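Local coordinates for protein type C neurotoxin (Clostridium botulinum, PDB 3PME) that probably binds gangliosides and phosphatidylethanolamine on nerve-cell membranes, serving as the receptor-binding domain of a mosaic C/D botulinum neurotoxin, at residues Val35-Ser47 with Asp188-Ile200. Residues are numbered along the deposited sequence; the frame is centred on the assembly and turned at random.
Sequences VNTIYTNDFKLSS and DENQMLWIRDFNI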
loop_
_atom_site.group_PDB
_atom_site.type_symbol
_atom_site.label_atom_id
_atom_site.label_comp_id
_atom_site.label_asym_id
_atom_site.label_seq_id
_atom_site.Cartn_x
_atom_site.Cartn_y
_atom_site.Cartn_z
ATOM N N VAL A 35 16.124 8.444 2.411
ATOM C CA VAL A 35 16.089 6.989 2.423
ATOM C C VAL A 35 15.499 6.460 3.722
ATOM O O VAL A 35 15.570 7.118 4.767
ATOM C CB VAL A 35 17.500 6.370 2.197
ATOM C CG1 VAL A 35 18.094 6.852 0.885
ATOM C CG2 VAL A 35 18.427 6.687 3.377
ATOM N N ASN A 36 14.902 5.274 3.649
ATOM C CA ASN A 36 14.366 4.603 4.818
ATOM C C ASN A 36 13.391 5.505 5.557
ATOM O O ASN A 36 13.555 5.787 6.752
ATOM C CB ASN A 36 15.507 4.173 5.742
ATOM C CG ASN A 36 15.035 3.309 6.888
ATOM O OD1 ASN A 36 13.868 2.924 6.958
ATOM N ND2 ASN A 36 15.947 2.999 7.802
ATOM N N THR A 37 12.382 5.987 4.845
ATOM C CA THR A 37 11.399 6.865 5.476
ATOM C C THR A 37 10.103 6.141 5.849
ATOM O O THR A 37 9.484 6.454 6.872
ATOM C CB THR A 37 11.103 8.104 4.618
ATOM O OG1 THR A 37 10.511 7.711 3.375
ATOM C CG2 THR A 37 12.385 8.881 4.346
ATOM N N ILE A 38 9.696 5.173 5.028
ATOM C CA ILE A 38 8.487 4.385 5.294
ATOM C C ILE A 38 8.849 2.918 5.497
ATOM O O ILE A 38 8.430 2.289 6.472
ATOM C CB ILE A 38 7.491 4.484 4.116
ATOM C CG1 ILE A 38 7.135 5.945 3.821
ATOM C CG2 ILE A 38 6.241 3.652 4.402
ATOM C CD1 ILE A 38 6.313 6.137 2.562
ATOM N N TYR A 39 9.623 2.380 4.557
ATOM C CA TYR A 39 10.134 1.017 4.617
ATOM C C TYR A 39 11.655 1.054 4.626
ATOM O O TYR A 39 12.264 1.939 4.020
ATOM C CB TYR A 39 9.669 0.208 3.392
ATOM C CG TYR A 39 8.244 -0.273 3.489
ATOM C CD1 TYR A 39 7.939 -1.447 4.163
ATOM C CD2 TYR A 39 7.200 0.449 2.921
ATOM C CE1 TYR A 39 6.636 -1.896 4.264
ATOM C CE2 TYR A 39 5.895 0.006 3.008
ATOM C CZ TYR A 39 5.619 -1.166 3.679
ATOM O OH TYR A 39 4.324 -1.625 3.795
ATOM N N THR A 40 12.259 0.067 5.278
ATOM C CA THR A 40 13.712 0.015 5.453
ATOM C C THR A 40 14.510 0.273 4.182
ATOM O O THR A 40 15.442 1.068 4.184
ATOM C CB THR A 40 14.148 -1.319 6.052
ATOM O OG1 THR A 40 13.571 -1.461 7.358
ATOM C CG2 THR A 40 15.655 -1.379 6.168
ATOM N N ASN A 41 14.140 -0.398 3.100
ATOM C CA ASN A 41 14.920 -0.333 1.871
ATOM C C ASN A 41 14.326 0.639 0.856
ATOM O O ASN A 41 14.479 0.449 -0.358
ATOM C CB ASN A 41 15.057 -1.728 1.266
ATOM C CG ASN A 41 15.749 -2.698 2.215
ATOM O OD1 ASN A 41 16.718 -2.332 2.891
ATOM N ND2 ASN A 41 15.256 -3.932 2.275
ATOM N N ASP A 42 13.649 1.682 1.343
ATOM C CA ASP A 42 13.034 2.646 0.428
ATOM C C ASP A 42 13.886 3.879 0.163
ATOM O O ASP A 42 14.859 4.149 0.868
ATOM C CB ASP A 42 11.576 2.998 0.807
ATOM C CG ASP A 42 11.460 4.036 1.901
ATOM O OD1 ASP A 42 12.405 4.816 2.155
ATOM O OD2 ASP A 42 10.369 4.083 2.503
ATOM N N PHE A 43 13.547 4.580 -0.910
ATOM C CA PHE A 43 14.121 5.874 -1.196
ATOM C C PHE A 43 13.097 6.725 -1.927
ATOM O O PHE A 43 12.199 6.204 -2.597
ATOM C CB PHE A 43 15.470 5.784 -1.932
ATOM C CG PHE A 43 15.449 4.956 -3.191
ATOM C CD1 PHE A 43 15.737 3.597 -3.151
ATOM C CD2 PHE A 43 15.187 5.546 -4.415
ATOM C CE1 PHE A 43 15.747 2.836 -4.313
ATOM C CE2 PHE A 43 15.199 4.789 -5.588
ATOM C CZ PHE A 43 15.480 3.437 -5.530
ATOM N N LYS A 44 13.209 8.034 -1.759
ATOM C CA LYS A 44 12.231 8.966 -2.276
ATOM C C LYS A 44 12.872 9.846 -3.333
ATOM O O LYS A 44 13.963 10.387 -3.129
ATOM C CB LYS A 44 11.711 9.828 -1.122
ATOM C CG LYS A 44 10.573 10.761 -1.469
ATOM C CD LYS A 44 10.184 11.605 -0.253
ATOM C CE LYS A 44 9.003 12.506 -0.554
ATOM N NZ LYS A 44 8.657 13.347 0.627
ATOM N N LEU A 45 12.196 9.979 -4.468
ATOM C CA LEU A 45 12.602 10.927 -5.491
ATOM C C LEU A 45 11.578 12.054 -5.505
ATOM O O LEU A 45 10.421 11.847 -5.880
ATOM C CB LEU A 45 12.688 10.242 -6.853
ATOM C CG LEU A 45 13.536 8.970 -6.883
ATOM C CD1 LEU A 45 13.501 8.327 -8.265
ATOM C CD2 LEU A 45 14.972 9.271 -6.469
ATOM N N SER A 46 11.993 13.242 -5.072
ATOM C CA SER A 46 11.051 14.348 -4.898
ATOM C C SER A 46 11.534 15.659 -5.498
ATOM O O SER A 46 10.809 16.654 -5.488
ATOM C CB SER A 46 10.717 14.544 -3.416
ATOM O OG SER A 46 11.877 14.833 -2.648
ATOM N N SER A 47 12.755 15.659 -6.022
ATOM C CA SER A 47 13.330 16.860 -6.622
ATOM C C SER A 47 14.182 16.541 -7.844
ATOM O O SER A 47 14.756 15.458 -7.956
ATOM C CB SER A 47 14.163 17.626 -5.594
ATOM O OG SER A 47 14.935 18.631 -6.226
ATOM N N ASP A 188 6.599 19.727 -9.668
ATOM C CA ASP A 188 6.051 20.563 -8.601
ATOM C C ASP A 188 6.295 19.925 -7.233
ATOM O O ASP A 188 6.681 18.758 -7.144
ATOM C CB ASP A 188 4.549 20.776 -8.823
ATOM C CG ASP A 188 4.231 21.307 -10.216
ATOM O OD1 ASP A 188 5.083 22.019 -10.794
ATOM O OD2 ASP A 188 3.128 21.015 -10.735
ATOM N N GLU A 189 6.056 20.684 -6.165
ATOM C CA GLU A 189 6.364 20.214 -4.814
ATOM C C GLU A 189 5.626 18.927 -4.430
ATOM O O GLU A 189 6.137 18.125 -3.651
ATOM C CB GLU A 189 6.098 21.310 -3.771
ATOM C CG GLU A 189 4.657 21.805 -3.722
ATOM C CD GLU A 189 4.424 22.825 -2.616
ATOM O OE1 GLU A 189 5.135 22.769 -1.589
ATOM O OE2 GLU A 189 3.526 23.681 -2.773
ATOM N N ASN A 190 4.428 18.737 -4.974
ATOM C CA ASN A 190 3.624 17.563 -4.642
ATOM C C ASN A 190 3.894 16.379 -5.570
ATOM O O ASN A 190 3.255 15.332 -5.467
ATOM C CB ASN A 190 2.138 17.912 -4.666
ATOM C CG ASN A 190 1.747 18.876 -3.563
ATOM O OD1 ASN A 190 2.354 18.891 -2.490
ATOM N ND2 ASN A 190 0.718 19.679 -3.819
ATOM N N GLN A 191 4.825 16.556 -6.495
ATOM C CA GLN A 191 5.175 15.480 -7.410
ATOM C C GLN A 191 6.399 14.730 -6.890
ATOM O O GLN A 191 7.492 15.285 -6.784
ATOM C CB GLN A 191 5.390 16.027 -8.826
ATOM C CG GLN A 191 4.092 16.541 -9.446
ATOM C CD GLN A 191 4.271 17.110 -10.838
ATOM O OE1 GLN A 191 5.274 17.754 -11.134
ATOM N NE2 GLN A 191 3.284 16.884 -11.697
ATOM N N MET A 192 6.190 13.469 -6.536
ATOM C CA MET A 192 7.213 12.678 -5.872
ATOM C C MET A 192 6.862 11.205 -6.019
ATOM O O MET A 192 5.735 10.860 -6.339
ATOM C CB MET A 192 7.292 13.058 -4.387
ATOM C CG MET A 192 6.038 12.685 -3.578
ATOM S SD MET A 192 5.950 13.497 -1.969
ATOM C CE MET A 192 5.710 15.195 -2.480
ATOM N N LEU A 193 7.843 10.343 -5.789
ATOM C CA LEU A 193 7.590 8.911 -5.765
ATOM C C LEU A 193 8.577 8.227 -4.847
ATOM O O LEU A 193 9.628 8.785 -4.507
ATOM C CB LEU A 193 7.686 8.311 -7.175
ATOM C CG LEU A 193 9.060 8.300 -7.846
ATOM C CD1 LEU A 193 9.842 7.056 -7.494
ATOM C CD2 LEU A 193 8.900 8.390 -9.351
ATOM N N TRP A 194 8.236 7.002 -4.468
ATOM C CA TRP A 194 9.069 6.181 -3.603
ATOM C C TRP A 194 9.280 4.861 -4.305
ATOM O O TRP A 194 8.375 4.363 -4.976
ATOM C CB TRP A 194 8.364 5.889 -2.271
ATOM C CG TRP A 194 8.076 7.068 -1.388
ATOM C CD1 TRP A 194 8.745 7.406 -0.251
ATOM C CD2 TRP A 194 7.010 8.028 -1.530
ATOM N NE1 TRP A 194 8.177 8.526 0.319
ATOM C CE2 TRP A 194 7.112 8.926 -0.442
ATOM C CE3 TRP A 194 5.981 8.210 -2.459
ATOM C CZ2 TRP A 194 6.236 10.002 -0.271
ATOM C CZ3 TRP A 194 5.107 9.281 -2.288
ATOM C CH2 TRP A 194 5.244 10.165 -1.194
ATOM N N ILE A 195 10.466 4.291 -4.125
ATOM C CA ILE A 195 10.764 2.938 -4.587
ATOM C C ILE A 195 11.315 2.170 -3.394
ATOM O O ILE A 195 11.963 2.755 -2.522
ATOM C CB ILE A 195 11.800 2.969 -5.719
ATOM C CG1 ILE A 195 11.153 3.528 -6.990
ATOM C CG2 ILE A 195 12.376 1.560 -5.996
ATOM C CD1 ILE A 195 12.154 3.881 -8.080
ATOM N N ARG A 196 11.061 0.874 -3.324
ATOM C CA ARG A 196 11.735 0.064 -2.308
ATOM C C ARG A 196 12.122 -1.311 -2.823
ATOM O O ARG A 196 11.526 -1.828 -3.764
ATOM C CB ARG A 196 10.896 -0.063 -1.032
ATOM C CG ARG A 196 9.779 -1.116 -1.104
ATOM C CD ARG A 196 9.083 -1.136 0.240
ATOM N NE ARG A 196 8.297 -2.336 0.500
ATOM C CZ ARG A 196 6.987 -2.413 0.332
ATOM N NH1 ARG A 196 6.304 -1.369 -0.132
ATOM N NH2 ARG A 196 6.347 -3.525 0.649
ATOM N N ASP A 197 13.121 -1.896 -2.179
ATOM C CA ASP A 197 13.554 -3.262 -2.439
ATOM C C ASP A 197 13.918 -3.487 -3.909
ATOM O O ASP A 197 13.494 -4.460 -4.531
ATOM C CB ASP A 197 12.509 -4.270 -1.948
ATOM C CG ASP A 197 12.304 -4.207 -0.442
ATOM O OD1 ASP A 197 13.217 -4.626 0.298
ATOM O OD2 ASP A 197 11.240 -3.740 -0.004
ATOM N N PHE A 198 14.724 -2.588 -4.454
ATOM C CA PHE A 198 15.143 -2.726 -5.846
ATOM C C PHE A 198 16.167 -3.857 -6.022
ATOM O O PHE A 198 17.233 -3.841 -5.385
ATOM C CB PHE A 198 15.712 -1.423 -6.397
ATOM C CG PHE A 198 15.951 -1.472 -7.878
ATOM C CD1 PHE A 198 17.179 -1.884 -8.383
ATOM C CD2 PHE A 198 14.938 -1.136 -8.756
ATOM C CE1 PHE A 198 17.396 -1.956 -9.749
ATOM C CE2 PHE A 198 15.141 -1.204 -10.133
ATOM C CZ PHE A 198 16.373 -1.618 -10.629
ATOM N N ASN A 199 15.825 -4.822 -6.885
ATOM C CA ASN A 199 16.643 -6.013 -7.145
ATOM C C ASN A 199 16.773 -6.291 -8.636
ATOM O O ASN A 199 15.825 -6.096 -9.400
ATOM C CB ASN A 199 15.999 -7.259 -6.530
ATOM C CG ASN A 199 16.087 -7.279 -5.022
ATOM O OD1 ASN A 199 17.097 -6.894 -4.455
ATOM N ND2 ASN A 199 15.035 -7.761 -4.369
ATOM N N ILE A 200 17.933 -6.795 -9.051
ATOM C CA ILE A 200 18.064 -7.343 -10.396
ATOM C C ILE A 200 18.594 -8.764 -10.286
ATOM O O ILE A 200 19.488 -9.027 -9.500
ATOM C CB ILE A 200 18.984 -6.494 -11.282
ATOM C CG1 ILE A 200 18.411 -5.081 -11.430
ATOM C CG2 ILE A 200 19.147 -7.151 -12.679
ATOM C CD1 ILE A 200 19.253 -4.130 -12.249
HETATM O O HOH W 1 8.455 9.745 2.940
HETATM O O HOH W 2 15.891 -0.556 -2.668
HETATM O O HOH W 3 12.105 -2.347 2.488
#
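R196 lays its guanidinium flat on the ring of Y39, the planes 11° apart and CZ 3.7 Å from the Y39 ring centroid, a stacked cation-pi pair. W74 and W140 also make cation-pi contacts with this arginine, and its NH2 donates to the Q217 carbonyl, which together hold the buried guanidinium in place. D42 fixes the loop carrying Y39: its OD2 accepts from the backbone N of both I38 and Y39. Next door, N41 ND2 donates to D197 OD1 (2.9 Å, 168°), while N41 OD1 accepts from N12 N. Strands 42-45 and 193-200 pair antiparallel alongside, with F43 N to I195 O at 2.9 Å; they belong to the lectin-like jelly roll that forms the N-terminal half of the receptor-binding domain. On the face bearing F43 and L45, packing is close: I195 sets CB over the F43 ring, and the CD1 methyls of L45 and L193 touch at 3.9 Å. On the face of K44 and W194 the contact loosens toward solvent at I38, K44 and the exposed T37. The indole is sandwiched by I38 CD1 and K44 CG. K44, fully extended with CG anti to the backbone N (chi1 -174°), brings CE within 3.5 Å of M192 SD. At the indole edge, a water in the ring plane accepts from W194 NE1 and donates to T37 OG1.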